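Local coordinates for beta-agarase (Persicobacter, PDB 6AII), which probably hydrolyses the beta-1,4 linkages of agarose to release neoagarobiose, as a catalytic domain of glycoside hydrolase family 16, at residues A[118-123]-A[318-323]; A[145-150]-A[174-179]. All coordinates share one frame; numbering follows the deposited sequence. Where two conformers were deposited one is given.

The two contacts sample the two curved sheets of a beta-jelly-roll sandwich and illustrate how such a fold separates framework from active-site cleft. Interaction 1 joins strands 118-125 and 312-325 of the antiparallel sheet on the calcium side; interaction 2 joins strands 144-151 and 173-181 of the opposing sheet. Their centres lie about 15 Å apart, and they meet through the sandwich interior, where V120 CG1 rests 3.8 Å from I148 CD1. Along the chain 118-123 comes first, then both strands of interaction 2, and lastly 318-323. The late strand thus takes its place beside an early one in the calcium-side sheet, and the sequence between them supplies the strands of interaction 2, which lies in the probable agarose-cleaving face.

Interaction 1. Residues A[118-123]-A[318-323]; sequences VFVEAR and IRVYTP
E121 and R319 meet as two flat groups edge to edge: the planes of carboxylate and guanidinium are only 4° apart. E121 OE1 sits at the guanidinium edge and takes two bonds in its plane, from R319 NE at 2.8 Å and, on the syn lone pair, from R319 NH2 at 2.8 Å, forming a salt bridge. E121 OE1 also lies in the plane of the F119 ring at its edge, where Y321 CD1 comes close, 4.2 Å from F119 CD2; R319 NE lies in the plane of the Y321 ring. R319 CG is turned between its backbone N and carbonyl carbon (chi1 67°), and the extended chain beyond it runs alongside E121. A weak bond from R319 NH1 to Y321 OH (3.2 Å) and hydrogen bonds from R319 NH1 to I9 O and from R319 NH2 to P10 O hold the guanidinium against turning.

The other face is aliphatic. V320 lies beside V120, its CG2 4.1 Å from V120 CG2, and its CG1 reaches V118 CG2 at 3.5 Å; A122 packs beside I318. Four backbone bonds join the hydrogen-bonded pairs F119-Y321 and E121-R319. R123 reaches D316, a calcium ligand. The pair belongs to one of the two curved sheets of the beta-jelly roll of family 16, its V120 and V320 face turned to the opposing sheet.

Interaction 2. Residues A[145-150]-A[174-179]; sequences EIDICE and HLSHHV
Opposite L175 the strand 145-150 loses step: I148 and C149 both face V135, making a classic beta bulge. I148 O, 3.5 Å from L175 CD2, is left buried without a polar partner. Before the bulge the strands pair antiparallel, E145 with H178 and D147 with S176, through backbone bonds; beyond it, H174 N donates to E150 O at 2.8 Å.

The bulge leaves E145, D147 and E150 on one face, matching the ExDxxE signature of family 16 enzymes, in whose relatives the two glutamates act as nucleophile and acid/base. H174 ND1 donates to E150 OE1 at 2.7 Å, in the plane of its own ring but 47° out of the carboxylate plane. With CG opposite the backbone N (chi1 -169°), the H174 ring runs alongside E150; S176 CB lies over one face, toward the rim, and W203 stacks on the ring. Replacing H174 by an alanine is likely to leave E150 OE1 without its histidine donor, its carboxylate freer to turn and W203 without its stacking partner. A water links E150 OE1 (2.7 Å) to H178 NE2 (2.7 Å), while D190 engages H178 ND1. D147 OD2 approaches the edge of that ring, 3.1 Å from H178 CD2, with the planes 76° apart.

Strand 132-139 flanks the pair beside 145-150, L175 and V179 bond to T202 and Y191 on the other flank, and behind it I146 and I148 pack on strand 217-225, and L175 and H177 on strand 236-242.

Interaction 1. Residues A[118-123]-A[318-323]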
loop_
_atom_site.group_PDB
_atom_site.type_symbol
_atom_site.label_atom_id
_atom_site.label_comp_id
_atom_site.label_asym_id
_atom_site.label_seq_id
_atom_site.Cartn_x
_atom_site.Cartn_y
_atom_site.Cartn_z
ATOM N N VAL A 118 16.446 -1.430 -3.982
ATOM C CA VAL A 118 15.931 -0.391 -3.093
ATOM C C VAL A 118 15.051 -1.007 -2.000
ATOM O O VAL A 118 14.351 -1.964 -2.268
ATOM C CB VAL A 118 15.130 0.636 -3.881
ATOM C CG1 VAL A 118 13.941 0.010 -4.588
ATOM C CG2 VAL A 118 14.700 1.832 -3.047
ATOM N N PHE A 119 15.129 -0.440 -0.823
ATOM C CA PHE A 119 14.281 -0.845 0.310
ATOM C C PHE A 119 13.338 0.328 0.587
ATOM O O PHE A 119 13.802 1.511 0.805
ATOM C CB PHE A 119 15.119 -1.225 1.527
ATOM C CG PHE A 119 14.258 -1.535 2.726
ATOM C CD1 PHE A 119 13.703 -2.791 2.880
ATOM C CD2 PHE A 119 14.082 -0.609 3.746
ATOM C CE1 PHE A 119 12.914 -3.079 3.986
ATOM C CE2 PHE A 119 13.294 -0.911 4.856
ATOM C CZ PHE A 119 12.721 -2.136 4.978
ATOM N N VAL A 120 12.001 0.074 0.641
ATOM C CA VAL A 120 11.016 1.108 0.863
ATOM C C VAL A 120 10.170 0.685 2.078
ATOM O O VAL A 120 9.641 -0.429 2.016
ATOM C CB VAL A 120 10.094 1.272 -0.365
ATOM C CG1 VAL A 120 9.001 2.304 -0.119
ATOM C CG2 VAL A 120 10.925 1.613 -1.612
ATOM N N GLU A 121 9.985 1.552 3.031
ATOM C CA GLU A 121 9.232 1.164 4.251
ATOM C C GLU A 121 8.457 2.361 4.754
ATOM O O GLU A 121 8.953 3.502 4.773
ATOM C CB GLU A 121 10.187 0.665 5.310
ATOM C CG GLU A 121 9.559 0.002 6.524
ATOM C CD GLU A 121 10.644 -0.491 7.477
ATOM O OE1 GLU A 121 11.576 0.330 7.769
ATOM O OE2 GLU A 121 10.512 -1.625 8.009
ATOM N N ALA A 122 7.225 2.093 5.246
ATOM C CA ALA A 122 6.448 3.132 5.861
ATOM C C ALA A 122 6.009 2.662 7.247
ATOM O O ALA A 122 5.726 1.463 7.456
ATOM C CB ALA A 122 5.244 3.427 4.991
ATOM N N ARG A 123 5.842 3.616 8.172
ATOM C CA ARG A 123 5.264 3.385 9.457
ATOM C C ARG A 123 3.907 4.047 9.454
ATOM O O ARG A 123 3.835 5.290 9.360
ATOM C CB ARG A 123 6.151 3.937 10.585
ATOM C CG ARG A 123 5.677 3.583 11.981
ATOM C CD ARG A 123 6.675 3.835 13.084
ATOM N NE ARG A 123 6.214 3.273 14.353
ATOM C CZ ARG A 123 5.730 3.960 15.390
ATOM N NH1 ARG A 123 5.420 3.300 16.516
ATOM N NH2 ARG A 123 5.557 5.270 15.352
ATOM N N ILE A 318 8.002 7.709 6.111
ATOM C CA ILE A 318 8.351 6.918 4.973
ATOM C C ILE A 318 9.873 6.986 4.888
ATOM O O ILE A 318 10.413 8.110 4.931
ATOM C CB ILE A 318 7.732 7.442 3.662
ATOM C CG1 ILE A 318 6.211 7.463 3.733
ATOM C CG2 ILE A 318 8.264 6.698 2.470
ATOM C CD1 ILE A 318 5.577 8.320 2.667
ATOM N N ARG A 319 10.526 5.842 4.671
ATOM C CA ARG A 319 12.017 5.882 4.476
ATOM C C ARG A 319 12.377 4.938 3.347
ATOM O O ARG A 319 11.805 3.864 3.160
ATOM C CB ARG A 319 12.769 5.568 5.769
ATOM C CG ARG A 319 12.603 4.130 6.269
ATOM C CD ARG A 319 13.248 3.969 7.631
ATOM N NE ARG A 319 13.275 2.592 8.052
ATOM C CZ ARG A 319 14.077 2.034 8.931
ATOM N NH1 ARG A 319 15.099 2.742 9.436
ATOM N NH2 ARG A 319 13.812 0.801 9.367
ATOM N N VAL A 320 13.349 5.394 2.548
ATOM C CA VAL A 320 13.841 4.693 1.401
ATOM C C VAL A 320 15.377 4.621 1.464
ATOM O O VAL A 320 15.976 5.660 1.764
ATOM C CB VAL A 320 13.387 5.355 0.097
ATOM C CG1 VAL A 320 14.007 4.699 -1.090
ATOM C CG2 VAL A 320 11.848 5.293 -0.013
ATOM N N TYR A 321 15.901 3.437 1.224
ATOM C CA TYR A 321 17.373 3.251 1.232
ATOM C C TYR A 321 17.786 2.472 -0.018
ATOM O O TYR A 321 17.116 1.581 -0.492
ATOM C CB TYR A 321 17.893 2.500 2.455
ATOM C CG TYR A 321 17.602 3.082 3.808
ATOM C CD1 TYR A 321 16.378 2.848 4.439
ATOM C CD2 TYR A 321 18.515 3.863 4.478
ATOM C CE1 TYR A 321 16.096 3.371 5.681
ATOM C CE2 TYR A 321 18.214 4.402 5.708
ATOM C CZ TYR A 321 17.029 4.118 6.349
ATOM O OH TYR A 321 16.804 4.645 7.588
ATOM N N THR A 322 19.020 2.774 -0.496
ATOM C CA THR A 322 19.668 2.026 -1.529
ATOM C C THR A 322 21.051 1.562 -0.988
ATOM O O THR A 322 21.619 2.164 -0.112
ATOM C CB THR A 322 19.810 2.831 -2.835
ATOM O OG1 THR A 322 20.746 3.885 -2.556
ATOM C CG2 THR A 322 18.457 3.287 -3.344
ATOM N N PRO A 323 21.565 0.440 -1.486
ATOM C CA PRO A 323 22.806 -0.165 -1.032
ATOM C C PRO A 323 24.004 0.596 -1.597
ATOM O O PRO A 323 23.952 1.021 -2.795
ATOM C CB PRO A 323 22.892 -1.585 -1.613
ATOM C CG PRO A 323 21.604 -1.794 -2.334
ATOM C CD PRO A 323 20.908 -0.474 -2.435
#

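Interaction 2. Residues A[145-150]-A[174-179]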
loop_
_atom_site.group_PDB
_atom_site.type_symbol
_atom_site.label_atom_id
_atom_site.label_comp_id
_atom_site.label_asym_id
_atom_site.label_seq_id
_atom_site.Cartn_x
_atom_site.Cartn_y
_atom_site.Cartn_z
ATOM N N GLU A 145 3.979 -2.943 -11.061
ATOM C CA GLU A 145 3.469 -2.447 -9.754
ATOM C C GLU A 145 3.969 -3.374 -8.633
ATOM O O GLU A 145 3.979 -4.589 -8.789
ATOM C CB GLU A 145 1.945 -2.442 -9.839
ATOM C CG GLU A 145 1.210 -2.254 -8.501
ATOM C CD GLU A 145 -0.295 -2.280 -8.581
ATOM O OE1 GLU A 145 -0.776 -1.938 -9.678
ATOM O OE2 GLU A 145 -0.981 -2.599 -7.531
ATOM N N ILE A 146 4.255 -2.796 -7.460
ATOM C CA ILE A 146 4.535 -3.583 -6.272
ATOM C C ILE A 146 3.601 -3.133 -5.150
ATOM O O ILE A 146 3.523 -1.972 -4.877
ATOM C CB ILE A 146 6.024 -3.414 -5.884
ATOM C CG1 ILE A 146 6.929 -4.006 -6.957
ATOM C CG2 ILE A 146 6.287 -4.034 -4.495
ATOM C CD1 ILE A 146 8.392 -3.580 -6.828
ATOM N N ASP A 147 2.933 -4.072 -4.506
ATOM C CA ASP A 147 1.985 -3.741 -3.425
ATOM C C ASP A 147 2.634 -4.098 -2.073
ATOM O O ASP A 147 2.749 -5.328 -1.743
ATOM C CB ASP A 147 0.704 -4.540 -3.574
ATOM C CG ASP A 147 0.104 -4.292 -4.947
ATOM O OD1 ASP A 147 -0.033 -3.110 -5.317
ATOM O OD2 ASP A 147 -0.062 -5.300 -5.670
ATOM N N ILE A 148 3.002 -2.999 -1.357
ATOM C CA ILE A 148 3.634 -3.089 -0.081
ATOM C C ILE A 148 2.591 -3.521 0.957
ATOM O O ILE A 148 2.855 -4.357 1.799
ATOM C CB ILE A 148 4.377 -1.812 0.265
ATOM C CG1 ILE A 148 5.490 -1.568 -0.773
ATOM C CG2 ILE A 148 4.976 -1.895 1.648
ATOM C CD1 ILE A 148 6.218 -0.277 -0.631
ATOM N N CYS A 149 1.432 -2.913 0.884
ATOM C CA CYS A 149 0.353 -3.187 1.865
ATOM C C CYS A 149 -0.989 -2.856 1.209
ATOM O O CYS A 149 -1.164 -1.725 0.778
ATOM C CB CYS A 149 0.531 -2.311 3.089
ATOM S SG CYS A 149 -0.921 -2.297 4.230
ATOM N N GLU A 150 -1.912 -3.813 1.138
ATOM C CA GLU A 150 -3.304 -3.519 0.939
ATOM C C GLU A 150 -4.024 -4.139 2.126
ATOM O O GLU A 150 -3.875 -5.327 2.411
ATOM C CB GLU A 150 -3.938 -4.050 -0.369
ATOM C CG GLU A 150 -3.188 -3.623 -1.585
ATOM C CD GLU A 150 -3.857 -4.194 -2.835
ATOM O OE1 GLU A 150 -3.272 -5.156 -3.348
ATOM O OE2 GLU A 150 -5.003 -3.730 -3.214
ATOM N N HIS A 174 -2.367 -7.716 2.277
ATOM C CA HIS A 174 -2.037 -8.255 0.971
ATOM C C HIS A 174 -0.611 -7.886 0.566
ATOM O O HIS A 174 -0.305 -6.733 0.598
ATOM C CB HIS A 174 -3.046 -7.733 -0.049
ATOM C CG HIS A 174 -2.985 -8.418 -1.374
ATOM N ND1 HIS A 174 -3.061 -7.708 -2.582
ATOM C CD2 HIS A 174 -2.866 -9.730 -1.694
ATOM C CE1 HIS A 174 -3.034 -8.594 -3.583
ATOM N NE2 HIS A 174 -2.968 -9.815 -3.076
ATOM N N LEU A 175 0.249 -8.887 0.272
ATOM C CA LEU A 175 1.645 -8.694 -0.112
ATOM C C LEU A 175 1.740 -9.233 -1.548
ATOM O O LEU A 175 1.633 -10.449 -1.737
ATOM C CB LEU A 175 2.585 -9.477 0.821
ATOM C CG LEU A 175 2.398 -9.202 2.299
ATOM C CD1 LEU A 175 3.295 -10.166 3.096
ATOM C CD2 LEU A 175 2.711 -7.719 2.628
ATOM N N SER A 176 1.906 -8.334 -2.487
ATOM C CA SER A 176 1.764 -8.759 -3.876
ATOM C C SER A 176 2.454 -7.780 -4.815
ATOM O O SER A 176 3.173 -6.855 -4.395
ATOM C CB SER A 176 0.260 -8.884 -4.213
ATOM O OG SER A 176 0.135 -9.679 -5.383
ATOM N N HIS A 177 2.286 -8.019 -6.099
ATOM C CA HIS A 177 2.776 -7.133 -7.171
ATOM C C HIS A 177 2.000 -7.505 -8.436
ATOM O O HIS A 177 1.383 -8.576 -8.462
ATOM C CB HIS A 177 4.277 -7.324 -7.338
ATOM C CG HIS A 177 4.651 -8.591 -8.045
ATOM N ND1 HIS A 177 4.751 -9.804 -7.409
ATOM C CD2 HIS A 177 4.828 -8.836 -9.388
ATOM C CE1 HIS A 177 5.076 -10.747 -8.277
ATOM N NE2 HIS A 177 5.085 -10.170 -9.548
ATOM N N HIS A 178 2.077 -6.660 -9.475
ATOM C CA HIS A 178 1.353 -6.952 -10.747
ATOM C C HIS A 178 2.295 -6.635 -11.908
ATOM O O HIS A 178 3.040 -5.651 -11.811
ATOM C CB HIS A 178 0.099 -6.102 -10.912
ATOM C CG HIS A 178 -0.963 -6.315 -9.885
ATOM N ND1 HIS A 178 -2.127 -6.935 -10.215
ATOM C CD2 HIS A 178 -1.039 -5.960 -8.572
ATOM C CE1 HIS A 178 -2.918 -6.973 -9.146
ATOM N NE2 HIS A 178 -2.263 -6.384 -8.103
ATOM N N VAL A 179 2.212 -7.481 -12.924
ATOM C CA VAL A 179 2.705 -7.062 -14.231
ATOM C C VAL A 179 1.561 -7.234 -15.231
ATOM O O VAL A 179 0.865 -8.251 -15.281
ATOM C CB VAL A 179 3.979 -7.809 -14.660
ATOM C CG1 VAL A 179 5.171 -7.410 -13.812
ATOM C CG2 VAL A 179 3.823 -9.321 -14.649
HETATM O O HOH W 1 -3.685 -5.944 -5.848
#